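Local coordinates for mersacidin decarboxylase (PDB 1P3Y), which catalyses the FAD-dependent oxidative decarboxylation of the C-terminal cysteine of the lantibiotic mersacidin to an aminoenethiol residue, at residues 138-141 against 142-145. Sequence-based numbering, arbitrary orientation.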
loop_
_atom_site.group_PDB
_atom_site.type_symbol
_atom_site.label_atom_id
_atom_site.label_comp_id
_atom_site.label_asym_id
_atom_site.label_seq_id
_atom_site.Cartn_x
_atom_site.Cartn_y
_atom_site.Cartn_z
ATOM N N ILE A 138 26.895 10.923 -31.905
ATOM C CA ILE A 138 26.913 12.388 -32.067
ATOM C C ILE A 138 26.944 12.749 -33.566
ATOM O O ILE A 138 26.166 13.593 -34.049
ATOM C CB ILE A 138 28.171 13.024 -31.413
ATOM C CG1 ILE A 138 28.200 12.735 -29.904
ATOM C CG2 ILE A 138 28.203 14.537 -31.714
ATOM C CD1 ILE A 138 27.442 13.741 -29.077
ATOM N N GLU A 139 27.852 12.097 -34.286
ATOM C CA GLU A 139 28.001 12.328 -35.706
ATOM C C GLU A 139 26.680 12.068 -36.418
ATOM O O GLU A 139 26.167 12.941 -37.142
ATOM C CB GLU A 139 29.120 11.439 -36.264
ATOM C CG GLU A 139 29.472 11.674 -37.745
ATOM C CD GLU A 139 29.558 13.158 -38.123
ATOM O OE1 GLU A 139 30.091 13.952 -37.302
ATOM O OE2 GLU A 139 29.097 13.517 -39.245
ATOM N N GLN A 140 26.106 10.892 -36.176
ATOM C CA GLN A 140 24.843 10.493 -36.796
ATOM C C GLN A 140 23.739 11.528 -36.588
ATOM O O GLN A 140 22.936 11.778 -37.489
ATOM C CB GLN A 140 24.393 9.134 -36.254
ATOM C CG GLN A 140 23.172 8.556 -36.953
ATOM C CD GLN A 140 23.441 8.208 -38.404
ATOM O OE1 GLN A 140 24.075 7.198 -38.705
ATOM N NE2 GLN A 140 22.959 9.044 -39.313
ATOM N N LEU A 141 23.674 12.086 -35.382
ATOM C CA LEU A 141 22.690 13.111 -35.056
ATOM C C LEU A 141 22.913 14.351 -35.927
ATOM O O LEU A 141 21.954 14.952 -36.440
ATOM C CB LEU A 141 22.794 13.483 -33.573
ATOM C CG LEU A 141 22.176 12.493 -32.577
ATOM C CD1 LEU A 141 22.667 12.804 -31.170
ATOM C CD2 LEU A 141 20.644 12.576 -32.661
ATOM N N ARG A 142 24.183 14.735 -36.075
ATOM C CA ARG A 142 24.538 15.884 -36.906
ATOM C C ARG A 142 24.137 15.585 -38.350
ATOM O O ARG A 142 23.422 16.371 -38.979
ATOM C CB ARG A 142 26.035 16.159 -36.809
ATOM C CG ARG A 142 26.388 17.086 -35.668
ATOM C CD ARG A 142 27.811 16.886 -35.193
ATOM N NE ARG A 142 28.123 17.759 -34.065
ATOM C CZ ARG A 142 29.197 17.605 -33.295
ATOM N NH1 ARG A 142 30.058 16.610 -33.548
ATOM N NH2 ARG A 142 29.392 18.419 -32.256
ATOM N N LYS A 143 24.579 14.439 -38.863
ATOM C CA LYS A 143 24.223 14.051 -40.221
ATOM C C LYS A 143 22.699 14.136 -40.385
ATOM O O LYS A 143 22.205 14.520 -41.446
ATOM C CB LYS A 143 24.696 12.624 -40.529
ATOM C CG LYS A 143 24.473 12.241 -41.991
ATOM C CD LYS A 143 24.436 10.729 -42.245
ATOM C CE LYS A 143 23.028 10.125 -41.997
ATOM N NZ LYS A 143 22.973 8.641 -42.254
ATOM N N ASP A 144 21.960 13.786 -39.327
ATOM C CA ASP A 144 20.499 13.824 -39.362
ATOM C C ASP A 144 19.938 15.238 -39.281
ATOM O O ASP A 144 18.758 15.447 -39.542
ATOM C CB ASP A 144 19.908 12.992 -38.229
ATOM C CG ASP A 144 20.026 11.502 -38.470
ATOM O OD1 ASP A 144 20.390 11.100 -39.599
ATOM O OD2 ASP A 144 19.734 10.731 -37.523
ATOM N N GLY A 145 20.772 16.205 -38.905
ATOM C CA GLY A 145 20.303 17.578 -38.834
ATOM C C GLY A 145 20.281 18.194 -37.449
ATOM O O GLY A 145 20.070 19.394 -37.303
HETATM O O HOH W 1 30.851 13.678 -34.628
#
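R142, K143 and D144 donate their backbone N-H groups to the carbonyls of I138, E139 and Q140, the i-to-i+4 pattern of the last turns of helix 132-144; K143 N to E139 O is the straightest, 2.8 Å with an N-H...O angle of 172°. G145, with a positive phi of 115°, then ends the helix in a Schellman motif, its N bonding R142 O at 2.7 Å. Among the side chains, I138 and R142 run side by side in the same direction. I138 CG2 lies over one face of the guanidinium, offset toward its rim and 3.3 Å from R142 NH1. The arginine chain, extended from CG to NE, carries that group back along the helix, where NH2 meets E150 in a salt bridge and the carbonyl of V148. A water accepts a weak bond from R142 NH1 and donates to E139 OE1 at 2.8 Å, linking two opposite charges whose NH1 and OE1 atoms stay 4.6 Å apart. On another side of the helix, Q140 NE2 comes within 3.3 Å of D144 OD1, at best a weak hydrogen bond and a doubtful one, since the amide is too close to K143 in the model. D144 has its stronger partner in R136 of a second subunit, a salt bridge through OD2. L141 packs on L95, T98 and A99 of helix 92-99. Charged groups of this last turn thus tie the helix to the chain that follows and to a neighbouring subunit.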